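Local coordinates for capsular polysaccharide biosynthesis protein (Burkholderia pseudomallei, PDB 4BQN) that binds coenzyme A and probably acts as an acetyltransferase in capsular polysaccharide biosynthesis, at residues A[93-98]-A[212-217]; A[104-109]-A[147-152]; A[115-120]-A[277-282]; A[159-164]-A[185-190]. The protein carries 1 engineered substitution. All blocks are in the same frame, centred on the assembly; numbering follows the deposited sequence.

From the N terminus, 93-98 opens contact 1, which joins the last strand of the parallel sheet to helix 204-217. The long loop that it closes encloses contacts 2 and 4. Contact 2 ties the turn before strand 107-108 to helix 142-151. Contact 4 comes after it in series and joins helix 153-167 to helix 183-189. Contact 3 starts at 115-120, inside the loops of contacts 1 and 2, and ends on helix 269-281, so it crosses both and has contact 4 nested within it. Contacts 1 and 4 touch each other and both reach coenzyme A. Contacts 2 and 3 meet where S109 OG lies 2.8 Å from G119 O, a probable hydrogen bond.

Contact 1: A[93-98]-A[212-217]; sequences LSVQYM and ARCMLA. With COA (coenzyme A), chain C.
L93 and V95 meet A217 and C214 where strand 91-94, at one border of the four-stranded parallel sheet of an alpha/beta fold, and the residue just after it, V95, pack on the end of helix 204-217. The direct contact is apolar and small, about 121 Å² in all. L93 CD1 touches the methyl CB of A217 at 4.2 Å. V95 uses one branch, with CG2 lying 4.0 Å from C214 SG. The other methyl, CG1, is turned anti to the backbone N (chi1 -180°), which leaves CG2 to face the sulfur. L19 of helix 15-24 touches both V95 and C214, so this helix shares the same apolar layer.

Polar contacts hold the chain between and beyond these residues. S94 N bonds to D179 OD2. The Q96 amide is held at both ends, by V182 N and by T183 OG1.

Ligand contacts follow just past the strand. The pantetheine hydroxyl OAP of coenzyme A lies over a face of the Y97 ring, with OAP 3.2 Å from Y97 CE2. The adenine N7A comes to the edge of this ring, in its plane. At the phenol end, coenzyme A N8P donates a hydrogen bond to Y97 OH, 3.1 Å long with an N-H...O angle of 147°.

Contact 2: A[104-109]-A[147-152]; sequences HPTVNS and ASLRID
L149 CG is anti to its own carbonyl carbon (chi1 -62°), and this swings the isobutyl fork off the helix toward P105 and T106. T106 has OG1 set between its backbone N and carbonyl carbon (chi1 66°), which turns CG2 to meet the fork. The two methyls of L149 divide the work. CD1 lies 4.0 Å from T106 CG2, and the T106 and L149 side chains cross at about a right angle. CD2 lies 4.2 Å from CB of the P105 ring. L149 is thus the one residue of 147-152 that touches 104-109.

P105 and T106 are the two central residues of a type I beta turn, H104 to V107. The turn is closed by V107 N bonding to H104 O at 3.1 Å. It leads into strand 107-108, which pairs antiparallel with strand 121-122 through N108 and V121. The contact therefore sets this turn on helix 142-151. All three touching residues are buried.

The polar branch of T106 is satisfied on the strand side, where OG1 bonds to D122 OD2. Another side of the helix meets helix 300-310, with S148 OG bonded to R308 NH1. Just past the end of strand 107-108, S109 N bonds to N108 OD1 at 2.7 Å.

Contact 3: A[115-120]-A[277-282]; sequences PHPEGY and FEWFER
W279 meets H116 on the surface side of helix 269-281, while F277, two residues earlier, packs into the core. The F277 side chain touches I125 and V129 of helix 123-130 and makes an edge-to-face pair with Y138.

W279 carries the contact. Its CG is anti to the backbone N (chi1 -170°), which extends the indole toward 115-120. H116 puts the CD2 edge of its imidazole over one indole face, with H116 CD2 3.5 Å from W279 NE1. This is an edge-to-face pair with the planes inclined at 51°. The centroids of the H116 ring and the W279 five-membered ring are 4.4 Å apart. A water links the edge of the indole to the loop. It accepts from W279 NE1 at 2.9 Å and donates to P115 O at 2.8 Å.

H116 starts a type I beta turn that runs to G119, in the loop between strands 107-108 and 121-122. E118 N bonds to H116 ND1 in the ring plane at 3.0 Å, which helps fix the rotation of the imidazole. P117 CD and Y120 O lie on opposite faces of the imidazole, each toward the rim.

F280 takes W279 CE3 over one ring face and packs on V121 and I125. R282 N bonds to W279 O at 3.2 Å.

Contact 4: A[159-164]-A[185-190]; sequences WCVDEL and FILANC. With COA (coenzyme A), chain C.
F185 O accepts two N-H groups of N189. The amide ND2 of N189 gives the shorter bond to F185 O, 2.8 Å and nearly straight at 168°. ND2 lies in the plane of the F185 carbonyl, on a lone pair of the oxygen. The backbone N of N189 bonds to the same F185 O at 3.0 Å. N189 OD1 bonds to K193 NZ, so both ends of the amide are held, and ND2 also sits above the F185 ring, toward its rim.

The contact between helix 153-167 and helix 183-189 is apolar. V161 CG2 sits against the branched end of L187, 3.7 Å from L187 CD1, with CB and CD2 almost as near. L187 CG is anti to the backbone N (chi1 179°), which lays the fork across the valine at about a right angle. One turn on, L164 CD1 meets I186 CD1 at 4.2 Å, again with the side chains crossed.

Helix 153-167 also lines the coenzyme A pocket. L164 sends its other methyl, CD2, to within 3.8 Å of the adenine N6A. E163 CB lies 3.4 Å from N1A. W159 CH2 comes obliquely to 3.9 Å from C2A, and E163 CG lies above one face of the W159 indole, toward its rim. E163 OE1 makes a salt bridge with R167 NH1, and R167 NE bonds to coenzyme A. These residues thus meet the adenine mainly through carbon atoms, while E163 probably balances and positions the charge of R167, a polar partner of the cofactor.

Contact 1: A[93-98]-A[212-217]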
# COMPACT_ATOMS: atom_id res chain seq x y z
N LEU A 93 6.02 18.90 -1.45
CA LEU A 93 6.50 17.99 -0.41
C LEU A 93 6.17 16.57 -0.77
O LEU A 93 4.99 16.23 -1.03
CB LEU A 93 5.88 18.34 0.95
CG LEU A 93 6.37 19.62 1.63
CD1 LEU A 93 5.49 19.93 2.83
CD2 LEU A 93 7.82 19.50 2.05
N SER A 94 7.19 15.73 -0.83
CA SER A 94 6.96 14.32 -1.11
C SER A 94 6.59 13.53 0.14
O SER A 94 7.12 13.76 1.25
CB SER A 94 8.15 13.70 -1.83
OG SER A 94 9.35 13.94 -1.10
N VAL A 95 5.67 12.61 -0.08
CA VAL A 95 5.11 11.75 0.95
C VAL A 95 5.40 10.30 0.59
O VAL A 95 5.17 9.88 -0.56
CB VAL A 95 3.58 11.94 1.06
CG1 VAL A 95 3.00 11.04 2.14
CG2 VAL A 95 3.26 13.39 1.33
N GLN A 96 5.87 9.55 1.58
CA GLN A 96 6.16 8.15 1.44
C GLN A 96 5.00 7.37 0.80
O GLN A 96 3.83 7.59 1.15
CB GLN A 96 6.43 7.58 2.83
CG GLN A 96 6.71 6.09 2.89
CD GLN A 96 7.19 5.71 4.27
OE1 GLN A 96 6.53 6.00 5.27
NE2 GLN A 96 8.38 5.08 4.34
N TYR A 97 5.34 6.47 -0.12
CA TYR A 97 4.41 5.48 -0.63
C TYR A 97 4.44 4.32 0.37
O TYR A 97 5.47 3.64 0.54
CB TYR A 97 4.78 5.02 -2.03
CG TYR A 97 3.87 3.94 -2.53
CD1 TYR A 97 2.51 4.19 -2.76
CD2 TYR A 97 4.34 2.65 -2.74
CE1 TYR A 97 1.66 3.20 -3.22
CE2 TYR A 97 3.50 1.64 -3.19
CZ TYR A 97 2.16 1.92 -3.42
OH TYR A 97 1.31 0.95 -3.88
N MET A 98 3.33 4.11 1.06
CA MET A 98 3.31 3.17 2.17
C MET A 98 2.98 1.76 1.66
O MET A 98 1.86 1.49 1.23
CB MET A 98 2.29 3.63 3.21
CG MET A 98 2.65 4.96 3.83
SD MET A 98 1.33 5.71 4.79
CE MET A 98 0.38 6.50 3.48
N ALA A 212 -0.64 13.44 10.12
CA ALA A 212 0.01 14.20 11.18
C ALA A 212 1.42 14.64 10.78
O ALA A 212 1.80 15.80 11.01
CB ALA A 212 0.04 13.40 12.48
N ARG A 213 2.20 13.74 10.17
CA ARG A 213 3.56 14.10 9.76
C ARG A 213 3.55 15.15 8.67
O ARG A 213 4.43 16.01 8.63
CB ARG A 213 4.39 12.88 9.35
CG ARG A 213 4.38 11.69 10.31
CD ARG A 213 4.62 12.06 11.78
NE ARG A 213 4.45 10.88 12.63
CZ ARG A 213 5.36 9.92 12.82
NH1 ARG A 213 6.56 9.99 12.23
NH2 ARG A 213 5.07 8.89 13.62
N CYS A 214 2.55 15.12 7.79
CA CYS A 214 2.40 16.17 6.81
C CYS A 214 2.17 17.51 7.50
O CYS A 214 2.77 18.52 7.13
CB CYS A 214 1.23 15.88 5.88
SG CYS A 214 1.51 14.51 4.75
N MET A 215 1.28 17.53 8.50
CA MET A 215 1.01 18.78 9.21
C MET A 215 2.24 19.30 9.92
O MET A 215 2.46 20.52 9.94
CB MET A 215 -0.17 18.64 10.17
CG MET A 215 -1.51 18.50 9.44
SD MET A 215 -2.96 18.58 10.50
CE MET A 215 -2.77 20.23 11.19
N LEU A 216 3.04 18.41 10.50
CA LEU A 216 4.27 18.87 11.17
C LEU A 216 5.22 19.48 10.15
O LEU A 216 5.84 20.50 10.44
CB LEU A 216 4.97 17.71 11.90
CG LEU A 216 4.16 17.13 13.06
CD1 LEU A 216 4.78 15.84 13.57
CD2 LEU A 216 4.03 18.13 14.21
N ALA A 217 5.30 18.89 8.96
CA ALA A 217 6.18 19.40 7.90
C ALA A 217 5.74 20.79 7.44
O ALA A 217 6.57 21.60 7.02
CB ALA A 217 6.18 18.44 6.72
N1A COA C . 8.28 -3.07 -0.92
C2A COA C . 8.10 -3.91 -1.97
N3A COA C . 7.55 -3.52 -3.13
C4A COA C . 7.18 -2.23 -3.29
C5A COA C . 7.34 -1.27 -2.20
C6A COA C . 7.93 -1.77 -0.97
N6A COA C . 8.11 -0.93 0.08
N7A COA C . 6.88 -0.07 -2.62
C8A COA C . 6.46 -0.25 -3.90
N9A COA C . 6.61 -1.54 -4.28
C1B COA C . 6.33 -2.14 -5.59
C2B COA C . 5.14 -1.58 -6.33
O2B COA C . 3.94 -2.24 -5.93
C3B COA C . 5.55 -1.88 -7.76
O3B COA C . 5.32 -3.29 -7.97
P3B COA C . 5.36 -3.96 -9.43
O7A COA C . 4.89 -5.37 -9.17
O8A COA C . 4.39 -3.15 -10.24
O9A COA C . 6.79 -3.86 -9.91
C4B COA C . 7.06 -1.64 -7.75
O4B COA C . 7.47 -1.81 -6.39
C5B COA C . 7.48 -0.26 -8.25
O5B COA C . 6.78 0.70 -7.47
P1A COA C . 7.50 1.98 -6.86
O1A COA C . 6.49 2.65 -5.99
O2A COA C . 8.82 1.61 -6.24
O3A COA C . 7.86 2.93 -8.10
P2A COA C . 7.03 3.64 -9.29
O4A COA C . 7.48 3.01 -10.58
O5A COA C . 7.26 5.11 -9.10
O6A COA C . 5.50 3.27 -9.06
CBP COA C . 3.28 3.19 -8.17
CCP COA C . 4.59 3.97 -8.19
CDP COA C . 2.27 3.87 -7.25
CEP COA C . 2.69 3.22 -9.57
CAP COA C . 3.59 1.74 -7.71
OAP COA C . 3.94 1.74 -6.32
C9P COA C . 2.52 0.68 -7.92
O9P COA C . 2.43 0.11 -9.00
N8P COA C . 1.74 0.35 -6.89
C7P COA C . 0.73 -0.71 -6.99
C6P COA C . -0.52 -0.33 -7.76
C5P COA C . -1.18 0.82 -7.06
O5P COA C . -0.91 1.98 -7.34
N4P COA C . -2.05 0.48 -6.12
C3P COA C . -2.76 1.47 -5.36
C2P COA C . -2.50 1.26 -3.89
S1P COA C . -2.85 2.76 -3.06

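Contact 2: A[104-109]-A[147-152]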
# COMPACT_ATOMS: atom_id res chain seq x y z
N HIS A 104 0.91 -9.94 5.62
CA HIS A 104 0.41 -10.89 4.61
C HIS A 104 1.56 -11.22 3.67
O HIS A 104 1.58 -10.82 2.51
CB HIS A 104 -0.78 -10.30 3.83
CG HIS A 104 -1.65 -9.39 4.64
ND1 HIS A 104 -1.68 -8.02 4.44
CD2 HIS A 104 -2.52 -9.64 5.65
CE1 HIS A 104 -2.52 -7.48 5.29
NE2 HIS A 104 -3.06 -8.44 6.04
N PRO A 105 2.55 -11.99 4.17
CA PRO A 105 3.77 -12.14 3.39
C PRO A 105 3.58 -12.99 2.13
O PRO A 105 4.48 -13.04 1.30
CB PRO A 105 4.74 -12.81 4.38
CG PRO A 105 4.16 -12.61 5.73
CD PRO A 105 2.67 -12.56 5.52
N THR A 106 2.43 -13.65 2.01
CA THR A 106 2.15 -14.47 0.83
C THR A 106 1.39 -13.71 -0.27
O THR A 106 1.10 -14.29 -1.31
CB THR A 106 1.31 -15.71 1.20
OG1 THR A 106 0.03 -15.29 1.65
CG2 THR A 106 1.99 -16.54 2.29
N VAL A 107 1.07 -12.43 -0.04
CA VAL A 107 0.16 -11.70 -0.92
C VAL A 107 0.93 -10.70 -1.77
O VAL A 107 1.80 -10.00 -1.29
CB VAL A 107 -0.96 -10.98 -0.11
CG1 VAL A 107 -1.85 -10.12 -0.99
CG2 VAL A 107 -1.79 -11.99 0.67
N ASN A 108 0.57 -10.62 -3.05
CA ASN A 108 1.06 -9.55 -3.90
C ASN A 108 -0.01 -9.22 -4.94
O ASN A 108 -1.18 -9.51 -4.73
CB ASN A 108 2.43 -9.90 -4.49
CG ASN A 108 3.28 -8.67 -4.72
OD1 ASN A 108 3.00 -7.88 -5.63
ND2 ASN A 108 4.29 -8.46 -3.89
N SER A 109 0.38 -8.59 -6.04
CA SER A 109 -0.57 -8.31 -7.11
C SER A 109 -0.01 -8.91 -8.38
O SER A 109 1.22 -9.04 -8.52
CB SER A 109 -0.80 -6.82 -7.24
OG SER A 109 -1.33 -6.30 -6.04
N ALA A 147 3.53 -21.39 10.38
CA ALA A 147 4.62 -21.68 11.32
C ALA A 147 5.95 -21.27 10.71
O ALA A 147 6.80 -20.72 11.40
CB ALA A 147 4.61 -23.16 11.70
N SER A 148 6.13 -21.51 9.42
CA SER A 148 7.36 -21.10 8.73
C SER A 148 7.50 -19.58 8.73
O SER A 148 8.56 -19.04 9.05
CB SER A 148 7.36 -21.61 7.29
OG SER A 148 8.59 -21.29 6.66
N LEU A 149 6.42 -18.88 8.37
CA LEU A 149 6.43 -17.43 8.38
C LEU A 149 6.72 -16.89 9.78
O LEU A 149 7.45 -15.91 9.93
CB LEU A 149 5.10 -16.89 7.86
CG LEU A 149 4.75 -17.26 6.42
CD1 LEU A 149 3.34 -16.78 6.07
CD2 LEU A 149 5.77 -16.69 5.44
N ARG A 150 6.17 -17.54 10.81
CA ARG A 150 6.40 -17.09 12.18
C ARG A 150 7.88 -17.22 12.54
O ARG A 150 8.46 -16.29 13.12
CB ARG A 150 5.54 -17.86 13.19
CG ARG A 150 5.89 -17.52 14.63
CD ARG A 150 4.71 -17.86 15.51
NE ARG A 150 4.89 -17.35 16.86
CZ ARG A 150 3.89 -17.19 17.73
NH1 ARG A 150 2.64 -17.48 17.40
NH2 ARG A 150 4.15 -16.72 18.94
N ILE A 151 8.50 -18.34 12.19
CA ILE A 151 9.93 -18.50 12.41
C ILE A 151 10.71 -17.38 11.71
O ILE A 151 11.73 -16.89 12.24
CB ILE A 151 10.40 -19.90 11.95
CG1 ILE A 151 9.86 -20.96 12.92
CG2 ILE A 151 11.92 -19.98 11.84
CD1 ILE A 151 9.87 -22.38 12.39
N ASP A 152 10.21 -16.94 10.55
CA ASP A 152 10.90 -15.94 9.74
C ASP A 152 10.42 -14.50 9.95
O ASP A 152 10.79 -13.63 9.16
CB ASP A 152 10.77 -16.31 8.26
CG ASP A 152 11.54 -17.56 7.90
OD1 ASP A 152 12.45 -17.95 8.68
OD2 ASP A 152 11.25 -18.16 6.84

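Contact 3: A[115-120]-A[277-282]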
# COMPACT_ATOMS: atom_id res chain seq x y z
N PRO A 115 -5.23 -8.73 -14.74
CA PRO A 115 -5.58 -8.06 -13.49
C PRO A 115 -6.63 -8.88 -12.74
O PRO A 115 -7.53 -9.46 -13.34
CB PRO A 115 -6.18 -6.73 -13.96
CG PRO A 115 -5.63 -6.53 -15.33
CD PRO A 115 -5.52 -7.90 -15.92
N HIS A 116 -6.49 -8.95 -11.43
CA HIS A 116 -7.45 -9.66 -10.61
C HIS A 116 -8.51 -8.67 -10.17
O HIS A 116 -8.16 -7.55 -9.76
CB HIS A 116 -6.76 -10.30 -9.40
CG HIS A 116 -7.64 -11.25 -8.64
ND1 HIS A 116 -8.67 -10.82 -7.84
CD2 HIS A 116 -7.66 -12.60 -8.62
CE1 HIS A 116 -9.29 -11.88 -7.34
NE2 HIS A 116 -8.70 -12.97 -7.79
N PRO A 117 -9.80 -9.05 -10.23
CA PRO A 117 -10.85 -8.06 -9.91
C PRO A 117 -10.73 -7.48 -8.50
O PRO A 117 -11.23 -6.39 -8.24
CB PRO A 117 -12.16 -8.85 -10.07
CG PRO A 117 -11.79 -10.27 -10.29
CD PRO A 117 -10.36 -10.32 -10.73
N GLU A 118 -10.06 -8.20 -7.61
CA GLU A 118 -9.88 -7.73 -6.25
C GLU A 118 -8.54 -7.02 -6.02
O GLU A 118 -8.32 -6.46 -4.95
CB GLU A 118 -10.09 -8.90 -5.28
CG GLU A 118 -11.51 -9.47 -5.39
CD GLU A 118 -11.67 -10.85 -4.80
OE1 GLU A 118 -10.65 -11.48 -4.42
OE2 GLU A 118 -12.83 -11.32 -4.73
N GLY A 119 -7.66 -7.06 -7.02
CA GLY A 119 -6.38 -6.34 -6.98
C GLY A 119 -5.21 -7.06 -6.32
O GLY A 119 -4.07 -6.57 -6.35
N TYR A 120 -5.47 -8.20 -5.68
CA TYR A 120 -4.45 -8.94 -4.93
C TYR A 120 -4.62 -10.42 -5.17
O TYR A 120 -5.75 -10.89 -5.42
CB TYR A 120 -4.56 -8.67 -3.42
CG TYR A 120 -4.52 -7.21 -3.10
CD1 TYR A 120 -3.31 -6.54 -2.93
CD2 TYR A 120 -5.70 -6.47 -3.01
CE1 TYR A 120 -3.29 -5.18 -2.66
CE2 TYR A 120 -5.68 -5.11 -2.75
CZ TYR A 120 -4.48 -4.48 -2.58
OH TYR A 120 -4.47 -3.14 -2.31
N PHE A 277 -6.51 -20.72 -6.21
CA PHE A 277 -6.02 -21.83 -7.04
C PHE A 277 -6.72 -21.84 -8.40
O PHE A 277 -6.06 -21.95 -9.44
CB PHE A 277 -6.19 -23.18 -6.34
CG PHE A 277 -5.04 -23.54 -5.45
CD1 PHE A 277 -3.94 -24.24 -5.96
CD2 PHE A 277 -5.03 -23.17 -4.10
CE1 PHE A 277 -2.86 -24.57 -5.15
CE2 PHE A 277 -3.96 -23.50 -3.29
CZ PHE A 277 -2.87 -24.19 -3.82
N GLU A 278 -8.04 -21.71 -8.39
CA GLU A 278 -8.82 -21.75 -9.62
C GLU A 278 -8.42 -20.60 -10.55
O GLU A 278 -8.31 -20.79 -11.76
CB GLU A 278 -10.31 -21.74 -9.29
CG GLU A 278 -10.72 -23.03 -8.61
CD GLU A 278 -12.01 -22.97 -7.80
OE1 GLU A 278 -12.67 -21.91 -7.76
OE2 GLU A 278 -12.35 -24.00 -7.19
N TRP A 279 -8.15 -19.43 -9.98
CA TRP A 279 -7.76 -18.27 -10.75
C TRP A 279 -6.41 -18.51 -11.43
O TRP A 279 -6.28 -18.32 -12.64
CB TRP A 279 -7.73 -17.02 -9.86
CG TRP A 279 -7.56 -15.75 -10.63
CD1 TRP A 279 -8.56 -14.99 -11.19
CD2 TRP A 279 -6.33 -15.09 -10.95
NE1 TRP A 279 -8.02 -13.90 -11.84
CE2 TRP A 279 -6.65 -13.94 -11.70
CE3 TRP A 279 -4.98 -15.36 -10.67
CZ2 TRP A 279 -5.68 -13.06 -12.19
CZ3 TRP A 279 -4.00 -14.47 -11.16
CH2 TRP A 279 -4.37 -13.34 -11.91
N PHE A 280 -5.41 -18.96 -10.68
CA PHE A 280 -4.10 -19.23 -11.28
C PHE A 280 -4.14 -20.35 -12.32
O PHE A 280 -3.40 -20.28 -13.31
CB PHE A 280 -3.06 -19.56 -10.22
CG PHE A 280 -2.59 -18.36 -9.43
CD1 PHE A 280 -1.82 -17.36 -10.04
CD2 PHE A 280 -2.89 -18.24 -8.07
CE1 PHE A 280 -1.38 -16.27 -9.32
CE2 PHE A 280 -2.43 -17.16 -7.34
CZ PHE A 280 -1.68 -16.17 -7.96
N GLU A 281 -4.98 -21.37 -12.09
CA GLU A 281 -5.05 -22.49 -13.02
C GLU A 281 -5.64 -22.08 -14.38
O GLU A 281 -5.45 -22.78 -15.37
CB GLU A 281 -5.76 -23.69 -12.35
CG GLU A 281 -4.90 -24.39 -11.29
CD GLU A 281 -5.68 -25.22 -10.26
OE1 GLU A 281 -6.87 -25.50 -10.49
OE2 GLU A 281 -5.09 -25.59 -9.20
N ARG A 282 -6.29 -20.92 -14.44
CA ARG A 282 -6.82 -20.40 -15.72
C ARG A 282 -5.74 -19.76 -16.60
O ARG A 282 -5.93 -19.63 -17.80
CB ARG A 282 -7.97 -19.41 -15.48
CG ARG A 282 -9.19 -20.07 -14.85
CD ARG A 282 -10.32 -19.07 -14.59
NE ARG A 282 -11.32 -19.66 -13.69
CZ ARG A 282 -11.62 -19.21 -12.48
NH1 ARG A 282 -11.04 -18.12 -11.99
NH2 ARG A 282 -12.54 -19.83 -11.75
O HOH W 1 -8.84 -11.86 -13.72

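Contact 4: A[159-164]-A[185-190]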
# COMPACT_ATOMS: atom_id res chain seq x y z
N TRP A 159 13.28 -6.90 5.97
CA TRP A 159 13.20 -6.64 4.55
C TRP A 159 12.17 -5.55 4.27
O TRP A 159 12.42 -4.65 3.46
CB TRP A 159 12.88 -7.93 3.79
CG TRP A 159 12.75 -7.74 2.33
CD1 TRP A 159 13.76 -7.76 1.40
CD2 TRP A 159 11.53 -7.54 1.60
NE1 TRP A 159 13.23 -7.55 0.14
CE2 TRP A 159 11.87 -7.43 0.24
CE3 TRP A 159 10.18 -7.45 1.98
CZ2 TRP A 159 10.90 -7.22 -0.77
CZ3 TRP A 159 9.22 -7.25 0.98
CH2 TRP A 159 9.59 -7.13 -0.37
N CYS A 160 11.00 -5.63 4.92
CA CYS A 160 9.98 -4.60 4.72
C CYS A 160 10.49 -3.20 5.08
O CYS A 160 10.22 -2.24 4.36
CB CYS A 160 8.72 -4.91 5.54
SG CYS A 160 7.82 -6.38 4.98
N VAL A 161 11.25 -3.09 6.17
CA VAL A 161 11.82 -1.81 6.55
C VAL A 161 12.85 -1.37 5.52
O VAL A 161 12.83 -0.20 5.11
CB VAL A 161 12.50 -1.89 7.93
CG1 VAL A 161 13.38 -0.66 8.19
CG2 VAL A 161 11.42 -2.03 8.99
N ASP A 162 13.72 -2.28 5.09
CA ASP A 162 14.75 -1.93 4.10
C ASP A 162 14.17 -1.43 2.78
O ASP A 162 14.72 -0.53 2.15
CB ASP A 162 15.68 -3.10 3.81
CG ASP A 162 16.57 -3.44 4.98
OD1 ASP A 162 16.66 -2.65 5.94
OD2 ASP A 162 17.19 -4.52 4.93
N GLU A 163 13.06 -2.03 2.34
CA GLU A 163 12.41 -1.57 1.11
C GLU A 163 11.93 -0.12 1.22
O GLU A 163 12.00 0.65 0.25
CB GLU A 163 11.22 -2.47 0.76
CG GLU A 163 11.64 -3.85 0.27
CD GLU A 163 12.45 -3.80 -1.02
OE1 GLU A 163 12.02 -3.16 -2.00
OE2 GLU A 163 13.51 -4.42 -1.06
N LEU A 164 11.40 0.25 2.39
CA LEU A 164 11.02 1.63 2.64
C LEU A 164 12.23 2.55 2.71
O LEU A 164 12.24 3.62 2.10
CB LEU A 164 10.17 1.73 3.91
CG LEU A 164 8.79 1.05 3.87
CD1 LEU A 164 8.12 1.15 5.23
CD2 LEU A 164 7.91 1.69 2.80
N PHE A 185 7.68 4.46 12.79
CA PHE A 185 6.37 4.22 13.35
C PHE A 185 5.83 2.85 12.94
O PHE A 185 5.33 2.09 13.77
CB PHE A 185 5.39 5.33 12.93
CG PHE A 185 4.01 5.14 13.45
CD1 PHE A 185 3.68 5.50 14.76
CD2 PHE A 185 3.02 4.54 12.66
CE1 PHE A 185 2.40 5.30 15.25
CE2 PHE A 185 1.74 4.33 13.15
CZ PHE A 185 1.43 4.72 14.45
N ILE A 186 5.92 2.54 11.65
CA ILE A 186 5.40 1.25 11.18
C ILE A 186 6.10 0.08 11.89
O ILE A 186 5.44 -0.80 12.44
CB ILE A 186 5.48 1.10 9.65
CG1 ILE A 186 4.56 2.14 8.97
CG2 ILE A 186 5.10 -0.32 9.23
CD1 ILE A 186 4.80 2.30 7.48
N LEU A 187 7.42 0.07 11.88
CA LEU A 187 8.13 -1.06 12.46
C LEU A 187 7.80 -1.19 13.94
O LEU A 187 7.60 -2.29 14.44
CB LEU A 187 9.63 -0.94 12.25
CG LEU A 187 10.48 -2.07 12.86
CD1 LEU A 187 10.18 -3.42 12.22
CD2 LEU A 187 11.97 -1.75 12.80
N ALA A 188 7.77 -0.05 14.64
CA ALA A 188 7.58 -0.08 16.09
C ALA A 188 6.18 -0.49 16.50
O ALA A 188 5.99 -1.03 17.58
CB ALA A 188 7.95 1.27 16.70
N ASN A 189 5.19 -0.25 15.63
CA ASN A 189 3.80 -0.47 16.01
C ASN A 189 3.10 -1.63 15.31
O ASN A 189 1.98 -1.96 15.69
CB ASN A 189 2.99 0.80 15.77
CG ASN A 189 3.34 1.89 16.73
OD1 ASN A 189 2.76 1.98 17.81
ND2 ASN A 189 4.32 2.71 16.36
N CYS A 190 3.74 -2.23 14.30
CA CYS A 190 3.03 -3.15 13.41
C CYS A 190 2.46 -4.38 14.12
O CYS A 190 1.39 -4.88 13.74
CB CYS A 190 3.89 -3.55 12.21
SG CYS A 190 5.39 -4.48 12.60
N1A COA C . 8.28 -3.07 -0.92
C2A COA C . 8.10 -3.91 -1.97
N3A COA C . 7.55 -3.52 -3.13
C4A COA C . 7.18 -2.23 -3.29
C5A COA C . 7.34 -1.27 -2.20
C6A COA C . 7.93 -1.77 -0.97
N6A COA C . 8.11 -0.93 0.08
N7A COA C . 6.88 -0.07 -2.62
C8A COA C . 6.46 -0.25 -3.90
N9A COA C . 6.61 -1.54 -4.28
C1B COA C . 6.33 -2.14 -5.59
C2B COA C . 5.14 -1.58 -6.33
O2B COA C . 3.94 -2.24 -5.93
C3B COA C . 5.55 -1.88 -7.76
O3B COA C . 5.32 -3.29 -7.97
P3B COA C . 5.36 -3.96 -9.43
O7A COA C . 4.89 -5.37 -9.17
O8A COA C . 4.39 -3.15 -10.24
O9A COA C . 6.79 -3.86 -9.91
C4B COA C . 7.06 -1.64 -7.75
O4B COA C . 7.47 -1.81 -6.39
C5B COA C . 7.48 -0.26 -8.25
O5B COA C . 6.78 0.70 -7.47
P1A COA C . 7.50 1.98 -6.86
O1A COA C . 6.49 2.65 -5.99
O2A COA C . 8.82 1.61 -6.24
O3A COA C . 7.86 2.93 -8.10
P2A COA C . 7.03 3.64 -9.29
O4A COA C . 7.48 3.01 -10.58
O5A COA C . 7.26 5.11 -9.10
O6A COA C . 5.50 3.27 -9.06
CBP COA C . 3.28 3.19 -8.17
CCP COA C . 4.59 3.97 -8.19
CDP COA C . 2.27 3.87 -7.25
CEP COA C . 2.69 3.22 -9.57
CAP COA C . 3.59 1.74 -7.71
OAP COA C . 3.94 1.74 -6.32
C9P COA C . 2.52 0.68 -7.92
O9P COA C . 2.43 0.11 -9.00
N8P COA C . 1.74 0.35 -6.89
C7P COA C . 0.73 -0.71 -6.99
C6P COA C . -0.52 -0.33 -7.76
C5P COA C . -1.18 0.82 -7.06
O5P COA C . -0.91 1.98 -7.34
N4P COA C . -2.05 0.48 -6.12
C3P COA C . -2.76 1.47 -5.36
C2P COA C . -2.50 1.26 -3.89
S1P COA C . -2.85 2.76 -3.06